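Long-range contacts in hydroxylase (Rhodococcus sp., PDB 2OR0), which is probably a flavin-dependent hydroxylase of the acyl-CoA dehydrogenase family, inserting one oxygen atom into its substrate with reduced flavin as a donor: residues Leu66-Tyr71 with Pro244-Pro249; Thr84-Ala89 with Ala261-Thr266; Gly137-Val142 with Leu166-Gly171; Ala275-Arg280 with Ala357-Gly362. All blocks are in the same frame, centred on the assembly; numbering follows the deposited sequence.

Interaction 1 of 4, residues Leu66-Tyr71 with Pro244-Pro249; sequences LQPRLY and PLFNMP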
# COMPACT_ATOMS: atom_id res chain seq x y z
N LEU A 66 5.19 -8.53 7.78
CA LEU A 66 4.09 -8.49 8.73
C LEU A 66 3.42 -9.86 8.87
O LEU A 66 2.31 -9.97 9.39
CB LEU A 66 3.06 -7.44 8.32
CG LEU A 66 3.55 -5.99 8.11
CD1 LEU A 66 2.43 -5.18 7.49
CD2 LEU A 66 4.07 -5.35 9.43
N GLN A 67 4.08 -10.90 8.37
CA GLN A 67 3.57 -12.27 8.40
C GLN A 67 3.83 -12.91 9.79
O GLN A 67 4.83 -12.58 10.42
CB GLN A 67 4.28 -13.06 7.31
CG GLN A 67 3.64 -14.39 6.93
CD GLN A 67 3.98 -14.78 5.51
OE1 GLN A 67 3.90 -13.95 4.59
NE2 GLN A 67 4.36 -16.04 5.30
N PRO A 68 2.91 -13.78 10.27
CA PRO A 68 3.17 -14.54 11.52
C PRO A 68 4.47 -15.35 11.47
O PRO A 68 4.83 -15.87 10.40
CB PRO A 68 1.96 -15.49 11.65
CG PRO A 68 0.87 -14.82 10.86
CD PRO A 68 1.57 -14.09 9.71
N ARG A 69 5.17 -15.43 12.60
CA ARG A 69 6.41 -16.24 12.71
C ARG A 69 6.13 -17.71 12.47
O ARG A 69 6.98 -18.42 11.91
CB ARG A 69 7.08 -16.05 14.09
CG ARG A 69 7.86 -14.75 14.21
CD ARG A 69 8.32 -14.51 15.65
NE ARG A 69 8.65 -13.11 15.90
CZ ARG A 69 9.83 -12.54 15.60
NH1 ARG A 69 10.79 -13.27 15.01
NH2 ARG A 69 10.03 -11.25 15.88
N LEU A 70 4.94 -18.16 12.86
CA LEU A 70 4.50 -19.52 12.57
C LEU A 70 4.69 -19.83 11.08
O LEU A 70 5.12 -20.92 10.72
CB LEU A 70 3.05 -19.75 13.01
CG LEU A 70 2.39 -21.12 12.80
CD1 LEU A 70 3.11 -22.26 13.58
CD2 LEU A 70 0.92 -21.08 13.22
N TYR A 71 4.41 -18.84 10.22
CA TYR A 71 4.55 -19.07 8.80
C TYR A 71 5.73 -18.34 8.16
O TYR A 71 5.61 -17.83 7.04
CB TYR A 71 3.23 -18.82 8.08
CG TYR A 71 2.12 -19.76 8.49
CD1 TYR A 71 2.05 -21.07 7.99
CD2 TYR A 71 1.13 -19.35 9.36
CE1 TYR A 71 1.02 -21.93 8.36
CE2 TYR A 71 0.09 -20.20 9.74
CZ TYR A 71 0.05 -21.49 9.22
OH TYR A 71 -0.97 -22.31 9.59
N PRO A 244 1.29 -7.34 19.82
CA PRO A 244 0.72 -6.00 19.62
C PRO A 244 0.59 -5.64 18.13
O PRO A 244 -0.37 -4.97 17.77
CB PRO A 244 1.71 -5.07 20.34
CG PRO A 244 2.36 -5.98 21.40
CD PRO A 244 2.52 -7.28 20.64
N LEU A 245 1.51 -6.11 17.29
CA LEU A 245 1.42 -5.84 15.86
C LEU A 245 0.02 -6.19 15.33
O LEU A 245 -0.63 -5.36 14.68
CB LEU A 245 2.49 -6.59 15.07
CG LEU A 245 2.28 -6.53 13.54
CD1 LEU A 245 2.45 -5.08 12.97
CD2 LEU A 245 3.20 -7.50 12.88
N PHE A 246 -0.45 -7.39 15.67
CA PHE A 246 -1.71 -7.89 15.11
C PHE A 246 -2.92 -7.30 15.76
O PHE A 246 -4.04 -7.59 15.34
CB PHE A 246 -1.74 -9.42 15.12
CG PHE A 246 -0.67 -10.02 14.30
CD1 PHE A 246 -0.50 -9.62 12.97
CD2 PHE A 246 0.21 -10.94 14.83
CE1 PHE A 246 0.50 -10.15 12.19
CE2 PHE A 246 1.22 -11.49 14.05
CZ PHE A 246 1.36 -11.08 12.72
N ASN A 247 -2.72 -6.45 16.75
CA ASN A 247 -3.84 -5.74 17.32
C ASN A 247 -3.92 -4.27 16.93
O ASN A 247 -4.70 -3.52 17.50
CB ASN A 247 -3.90 -5.93 18.83
CG ASN A 247 -4.19 -7.37 19.22
OD1 ASN A 247 -5.35 -7.74 19.37
ND2 ASN A 247 -3.14 -8.18 19.35
N MSE A 248 -3.09 -3.88 15.97
CA MSE A 248 -3.11 -2.50 15.42
C MSE A 248 -4.44 -2.19 14.68
O MSE A 248 -5.08 -3.10 14.17
CB MSE A 248 -1.91 -2.29 14.49
CG MSE A 248 -0.56 -2.27 15.20
SE MSE A 248 -0.25 -0.57 16.08
CE MSE A 248 -0.05 0.59 14.46
N PRO A 249 -4.87 -0.90 14.65
CA PRO A 249 -6.08 -0.62 13.86
C PRO A 249 -5.87 -0.90 12.37
O PRO A 249 -4.82 -0.55 11.82
CB PRO A 249 -6.30 0.88 14.09
CG PRO A 249 -5.55 1.19 15.40
CD PRO A 249 -4.35 0.32 15.31
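Leu245 opens the contact with a methyl pair: its CD1 lies 3.9 Å from CD2 of Leu66, and the two side chains cross at about a right angle. The Leu245 side chain leaves its 3-10 turn with CG anti to the backbone N (chi1 170°), which carries both of its methyls to Leu66, CD2 being only slightly farther away than CD1. Met253, on helix 250-277, touches both leucines and joins them in one apolar cluster.

Phe246 follows and meets the segment 66-71 through the outer end of its ring. Carbonyl oxygen Leu66 O approaches the ring edge in its plane, 3.3 Å from Phe246 CE1, so the oxygen faces aromatic C-H groups and not the pi cloud. Farther along the loop, Pro68 CG packs against Phe246 CZ at 4.2 Å, while Trp107 meets the same ring with its plane inclined. All the touching residues are buried, and no hydrogen bond links the two segments.

The turn Leu245-Phe246 comes shortly before Pro249, the N-cap residue of helix 250-277. The arrangement is an apolar loop-to-loop junction, joining the N-terminal helical part to the entrance of the C-terminal helical bundle in an acyl-CoA dehydrogenase-like fold.

Interaction 2 of 4, residues Thr84-Ala89 with Ala261-Thr266; sequences TVMGVA and AVIGIT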
# COMPACT_ATOMS: atom_id res chain seq x y z
N THR A 84 10.82 0.16 5.22
CA THR A 84 11.25 -0.79 4.20
C THR A 84 10.52 -0.53 2.87
O THR A 84 11.15 -0.51 1.81
CB THR A 84 11.05 -2.26 4.64
OG1 THR A 84 11.60 -2.44 5.97
CG2 THR A 84 11.75 -3.19 3.65
N VAL A 85 9.21 -0.35 2.93
CA VAL A 85 8.41 0.02 1.75
C VAL A 85 8.97 1.30 1.10
O VAL A 85 9.25 1.32 -0.11
CB VAL A 85 6.94 0.22 2.14
CG1 VAL A 85 6.13 0.82 0.98
CG2 VAL A 85 6.32 -1.11 2.60
N MSE A 86 9.17 2.35 1.91
CA MSE A 86 9.75 3.58 1.41
C MSE A 86 11.08 3.32 0.75
O MSE A 86 11.38 3.91 -0.26
CB MSE A 86 9.91 4.61 2.52
CG MSE A 86 8.64 5.16 3.03
SE MSE A 86 8.98 6.37 4.55
CE MSE A 86 7.20 6.64 5.23
N GLY A 87 11.89 2.43 1.33
CA GLY A 87 13.18 2.11 0.76
C GLY A 87 13.08 1.41 -0.58
O GLY A 87 13.81 1.73 -1.51
N VAL A 88 12.16 0.45 -0.69
CA VAL A 88 11.93 -0.27 -1.97
C VAL A 88 11.37 0.71 -3.01
O VAL A 88 11.83 0.74 -4.17
CB VAL A 88 10.94 -1.46 -1.81
CG1 VAL A 88 10.75 -2.14 -3.14
CG2 VAL A 88 11.46 -2.48 -0.82
N ALA A 89 10.37 1.50 -2.58
CA ALA A 89 9.68 2.49 -3.44
C ALA A 89 10.63 3.51 -4.05
O ALA A 89 10.44 3.91 -5.21
CB ALA A 89 8.56 3.18 -2.69
N ALA A 261 4.55 3.82 0.31
CA ALA A 261 4.99 3.66 -1.08
C ALA A 261 4.98 4.98 -1.81
O ALA A 261 5.97 5.32 -2.43
CB ALA A 261 4.13 2.62 -1.82
N VAL A 262 3.90 5.76 -1.68
CA VAL A 262 3.85 7.09 -2.29
C VAL A 262 5.00 8.00 -1.77
O VAL A 262 5.66 8.68 -2.56
CB VAL A 262 2.49 7.77 -2.07
CG1 VAL A 262 2.53 9.25 -2.53
CG2 VAL A 262 1.36 7.00 -2.84
N ILE A 263 5.23 7.99 -0.46
CA ILE A 263 6.30 8.79 0.10
C ILE A 263 7.67 8.41 -0.45
O ILE A 263 8.42 9.27 -0.86
CB ILE A 263 6.25 8.85 1.66
CG1 ILE A 263 4.95 9.58 2.09
CG2 ILE A 263 7.46 9.62 2.17
CD1 ILE A 263 4.56 9.46 3.59
N GLY A 264 7.99 7.11 -0.45
CA GLY A 264 9.26 6.64 -0.98
C GLY A 264 9.42 6.88 -2.47
O GLY A 264 10.54 7.14 -2.97
N ILE A 265 8.31 6.81 -3.21
CA ILE A 265 8.35 7.18 -4.62
C ILE A 265 8.81 8.64 -4.79
O ILE A 265 9.61 8.94 -5.64
CB ILE A 265 6.98 6.92 -5.35
CG1 ILE A 265 6.77 5.42 -5.53
CG2 ILE A 265 6.96 7.62 -6.71
CD1 ILE A 265 5.27 4.99 -5.69
N THR A 266 8.27 9.54 -3.99
CA THR A 266 8.64 10.95 -4.13
C THR A 266 10.07 11.18 -3.69
O THR A 266 10.74 12.04 -4.23
CB THR A 266 7.67 11.90 -3.39
OG1 THR A 266 7.76 11.71 -1.97
CG2 THR A 266 6.23 11.67 -3.87
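Val85 O accepts the backbone hydrogen bond of Ala89 N at 2.7 Å, a helical turn whose two ends both press against the segment 261-266. No hydrogen bond passes between the two helices. They are instead a worked example of close helix packing at a glycine: the short axes approach to 7.1 Å and cross at -41°.

Gly264 and Met86 bring their CA atoms closest, 3.9 Å apart. The Gly264 CA also makes a C-H...O contact with Met86 O, at 3.5 Å. A beta carbon at this position would point to the other helix and collide with both Met86 O and the Ala89 methyl, so the spacing depends on the bare backbone.

Ala89 directs its own CB into the partner helix, where it sits 3.4 Å from Ala261 O and also reaches CG1 of Ile265. At the opposite end of the turn, Val85 CG1 lies over the backbone at Ala261 N, 3.5 Å away; a chi1 of 171° swings this branch to the side remote from the valine's own N, and there it also reaches the Ala261 methyl. The selenomethionine Met86 runs out extended beside Ile263, pointing the same way, and the ends meet at 4.2 Å between CE and CD1.

Other helices enclose the pair: helix 292-324 touches Met86 and Ile263, helix 93-102 brings Trp97 against Ala261, and helix 370-381 covers Ile265.

Interaction 3 of 4, residues Gly137-Val142 with Leu166-Gly171; sequences GVATPV and LGAMVG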
# COMPACT_ATOMS: atom_id res chain seq x y z
N GLY A 137 -17.84 -6.89 -5.35
CA GLY A 137 -18.52 -8.14 -5.66
C GLY A 137 -19.77 -8.39 -4.86
O GLY A 137 -20.11 -7.61 -3.96
N VAL A 138 -20.48 -9.46 -5.22
CA VAL A 138 -21.70 -9.87 -4.50
C VAL A 138 -21.53 -11.31 -4.01
O VAL A 138 -21.28 -12.22 -4.81
CB VAL A 138 -22.99 -9.70 -5.36
CG1 VAL A 138 -24.23 -10.22 -4.60
CG2 VAL A 138 -23.19 -8.23 -5.78
N ALA A 139 -21.63 -11.49 -2.69
CA ALA A 139 -21.56 -12.79 -2.04
C ALA A 139 -22.99 -13.25 -1.67
O ALA A 139 -23.66 -12.63 -0.85
CB ALA A 139 -20.65 -12.71 -0.77
N THR A 140 -23.45 -14.32 -2.32
CA THR A 140 -24.75 -14.92 -1.99
C THR A 140 -24.56 -15.98 -0.91
O THR A 140 -23.82 -16.96 -1.14
CB THR A 140 -25.44 -15.56 -3.25
OG1 THR A 140 -25.61 -14.55 -4.26
CG2 THR A 140 -26.80 -16.15 -2.89
N PRO A 141 -25.20 -15.80 0.26
CA PRO A 141 -25.10 -16.82 1.31
C PRO A 141 -25.75 -18.12 0.87
O PRO A 141 -26.92 -18.13 0.46
CB PRO A 141 -25.89 -16.23 2.48
CG PRO A 141 -26.12 -14.80 2.14
CD PRO A 141 -26.06 -14.67 0.66
N VAL A 142 -24.97 -19.19 0.92
CA VAL A 142 -25.49 -20.54 0.76
C VAL A 142 -25.02 -21.38 1.96
O VAL A 142 -24.14 -20.96 2.73
CB VAL A 142 -24.99 -21.17 -0.54
CG1 VAL A 142 -25.56 -20.41 -1.75
CG2 VAL A 142 -23.46 -21.21 -0.59
N LEU A 166 -10.56 -10.22 -1.36
CA LEU A 166 -11.44 -9.27 -2.06
C LEU A 166 -12.57 -8.80 -1.18
O LEU A 166 -13.01 -9.54 -0.30
CB LEU A 166 -12.04 -9.92 -3.32
CG LEU A 166 -11.06 -10.54 -4.30
CD1 LEU A 166 -11.80 -11.51 -5.28
CD2 LEU A 166 -10.26 -9.43 -5.04
N GLY A 167 -13.07 -7.59 -1.43
CA GLY A 167 -14.26 -7.11 -0.73
C GLY A 167 -15.53 -7.52 -1.47
O GLY A 167 -15.54 -7.65 -2.69
N ALA A 168 -16.60 -7.74 -0.72
CA ALA A 168 -17.88 -8.06 -1.33
C ALA A 168 -19.01 -7.60 -0.43
O ALA A 168 -18.88 -7.61 0.80
CB ALA A 168 -17.99 -9.54 -1.60
N MSE A 169 -20.11 -7.20 -1.04
CA MSE A 169 -21.35 -6.98 -0.30
C MSE A 169 -22.12 -8.30 -0.23
O MSE A 169 -22.01 -9.13 -1.12
CB MSE A 169 -22.22 -5.92 -0.97
CG MSE A 169 -21.52 -4.59 -1.25
SE MSE A 169 -20.80 -3.72 0.36
CE MSE A 169 -22.46 -3.28 1.30
N VAL A 170 -22.91 -8.48 0.82
CA VAL A 170 -23.69 -9.70 0.99
C VAL A 170 -25.11 -9.47 0.50
O VAL A 170 -25.77 -8.53 0.93
CB VAL A 170 -23.67 -10.22 2.47
CG1 VAL A 170 -24.63 -11.42 2.66
CG2 VAL A 170 -22.25 -10.63 2.88
N GLY A 171 -25.56 -10.33 -0.42
CA GLY A 171 -26.94 -10.30 -0.88
C GLY A 171 -27.93 -10.98 0.08
O GLY A 171 -27.58 -11.33 1.23
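Val138 and Ala139 pair in parallel with Met169 and Val170 in the mixed beta sheet, the middle domain expected of an acyl-CoA dehydrogenase-like fold. Three backbone hydrogen bonds carry the pairing. Ala139 N donates to Met169 O at 2.9 Å, almost straight at 178°, and Ala139 O in turn accepts from Gly171 N at 3.0 Å. Ala139 thus bonds to Met169 and to Gly171, just past the strand end, the usual parallel pattern. The third bond runs from Met169 N to Gly137 O at 2.9 Å.

The packing differs between the two faces. On the face of Ala139, Ala168 and Val170, small side chains lie close: Ala139 CB is 4.2 Å from Ala168 CB, and Leu183 of the next strand covers Ala139 and Val170. The face of Val138 and Met169 is looser, with both residues exposed; the selenomethionine chain of Met169 bends at chi2 and chi3 and carries its end away from the partner strand.

Beyond the last bond, the partly exposed Pro141 lays its ring against Val170. A glycine here would remove the ring from Val170 and would probably uncover that valine's branch, opening a gap at the end of the pair. Val170 turns CG1 away from its own N (chi1 173°), and this methyl lies 3.7 Å from Pro141 CG.

Interaction 4 of 4, residues Ala275-Arg280 with Ala357-Gly362; sequences AVQKDR and ARAGGG. With ACT (acetate ion), chain D.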
# COMPACT_ATOMS: atom_id res chain seq x y z
N ALA A 275 20.51 14.11 -8.49
CA ALA A 275 21.53 13.52 -9.36
C ALA A 275 21.68 14.19 -10.73
O ALA A 275 22.78 14.31 -11.26
CB ALA A 275 21.28 12.03 -9.52
N VAL A 276 20.57 14.62 -11.31
CA VAL A 276 20.59 15.35 -12.56
C VAL A 276 21.05 16.80 -12.35
O VAL A 276 21.89 17.29 -13.11
CB VAL A 276 19.21 15.27 -13.30
CG1 VAL A 276 19.19 16.14 -14.54
CG2 VAL A 276 18.90 13.82 -13.67
N GLN A 277 20.51 17.48 -11.34
CA GLN A 277 20.79 18.90 -11.11
C GLN A 277 22.28 19.18 -10.82
O GLN A 277 22.78 20.28 -11.12
CB GLN A 277 19.95 19.45 -9.96
CG GLN A 277 18.42 19.47 -10.21
CD GLN A 277 18.04 19.68 -11.66
OE1 GLN A 277 18.25 20.75 -12.21
NE2 GLN A 277 17.49 18.65 -12.29
N LYS A 278 22.96 18.21 -10.23
CA LYS A 278 24.35 18.41 -9.86
C LYS A 278 25.25 18.70 -11.07
O LYS A 278 26.14 19.57 -10.98
CB LYS A 278 24.90 17.31 -8.95
CG LYS A 278 24.94 15.91 -9.49
CD LYS A 278 25.36 14.93 -8.36
CE LYS A 278 26.85 15.04 -8.03
NZ LYS A 278 27.15 14.64 -6.62
N ASP A 279 24.97 18.07 -12.21
CA ASP A 279 25.73 18.33 -13.44
C ASP A 279 25.06 19.26 -14.45
O ASP A 279 25.68 19.65 -15.44
CB ASP A 279 26.14 17.02 -14.11
CG ASP A 279 27.04 16.18 -13.23
OD1 ASP A 279 28.01 16.73 -12.64
OD2 ASP A 279 26.77 14.96 -13.10
N ARG A 280 23.81 19.63 -14.20
CA ARG A 280 23.01 20.36 -15.19
C ARG A 280 23.43 21.81 -15.45
O ARG A 280 23.60 22.61 -14.52
CB ARG A 280 21.53 20.29 -14.82
CG ARG A 280 20.61 20.90 -15.86
CD ARG A 280 19.20 20.77 -15.37
NE ARG A 280 18.28 21.53 -16.20
CZ ARG A 280 17.21 22.16 -15.75
NH1 ARG A 280 16.90 22.16 -14.45
NH2 ARG A 280 16.45 22.80 -16.61
N ALA A 357 8.55 20.48 -12.03
CA ALA A 357 8.37 21.70 -12.81
C ALA A 357 9.69 22.49 -13.01
O ALA A 357 9.73 23.39 -13.85
CB ALA A 357 7.35 22.59 -12.16
N ARG A 358 10.73 22.21 -12.22
CA ARG A 358 11.98 22.96 -12.35
C ARG A 358 13.07 22.07 -12.93
O ARG A 358 14.23 22.44 -12.93
CB ARG A 358 12.41 23.52 -10.99
CG ARG A 358 11.45 24.56 -10.44
CD ARG A 358 11.91 25.10 -9.07
NE ARG A 358 11.23 26.34 -8.73
CZ ARG A 358 10.00 26.42 -8.22
NH1 ARG A 358 9.29 25.32 -7.95
NH2 ARG A 358 9.48 27.61 -7.97
N ALA A 359 12.70 20.88 -13.40
CA ALA A 359 13.66 19.94 -13.91
C ALA A 359 13.94 20.16 -15.40
O ALA A 359 14.89 19.64 -15.91
CB ALA A 359 13.21 18.48 -13.65
N GLY A 360 13.11 20.93 -16.08
CA GLY A 360 13.35 21.27 -17.49
C GLY A 360 12.88 20.22 -18.50
O GLY A 360 12.33 19.18 -18.11
N GLY A 361 13.13 20.50 -19.78
CA GLY A 361 12.58 19.71 -20.89
C GLY A 361 13.22 18.34 -21.03
O GLY A 361 12.56 17.39 -21.43
N GLY A 362 14.51 18.23 -20.70
CA GLY A 362 15.18 16.92 -20.70
C GLY A 362 14.52 15.90 -19.76
O GLY A 362 14.50 14.72 -20.04
C ACT D . 18.34 20.81 -19.94
O ACT D . 17.22 21.28 -20.23
OXT ACT D . 19.04 21.53 -19.19
CH3 ACT D . 18.83 19.49 -20.46
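A corner that holds an acetate, probably from the crystallisation liquor, lies where the chain leaving helix 250-277 meets a glycine-rich loop. The placing recalls acyl-CoA dehydrogenases: in the oligomers of the family an arginine and a glycine-rich loop of this region commonly lie near the flavin pyrophosphate bound by a neighbouring subunit; a similar role here is only an inference.

Arg280 carries the contact. Its chain is extended from CG to NE, starting from a chi1 of -174° that points it away from the backbone N, and it delivers the guanidinium to the loop. NH1 serves two acceptors: Gln277 OE1 in the guanidinium plane at 3.0 Å, with a nearly straight bond (166°), and the carbonyl Arg358 O at 3.1 Å along a more bent path. Together with Arg358 O, the Gln277 amide oxygen is likely to limit rotation of the guanidinium. NE donates to acetate OXT at 3.1 Å, almost linear at 174°. Ala359 O sits over the centre of one guanidinium face, 3.4 Å from Arg280 CZ, and Gly360 CA comes within 3.6 Å of NH2. The positive phi of Gly360, together with the nearness of NH2, leaves no place for a beta carbon.

A leucine in place of Arg280 would take away the donors of these bonds and would probably leave Arg358 O, the acetate and Gln277 OE1 without this partner.

Around this corner, helix 292-324 meets Gln277 through Ile298 and Arg358 through Ala297, and Arg358 is tied by a salt bridge to Glu354 on helix 331-356.

The four contacts are spread through the chain without touching one another. Interactions 1 and 2 cross in sequence, since their first segments come before the beta domain and their second ones after it, and both enclose interaction 3. Interaction 4 follows in series. Helix 250-277 is the common thread: it starts just after interaction 1, packs in interaction 2, and ends at interaction 4, with the centres of interactions 2 and 4 about 22 Å apart. Interactions 3 and 4 lie on opposite sides of the chain's centre, about 51 Å between centres. Together they illustrate how an N-terminal helical part and a C-terminal bundle pack together although the beta domain lies between them in sequence.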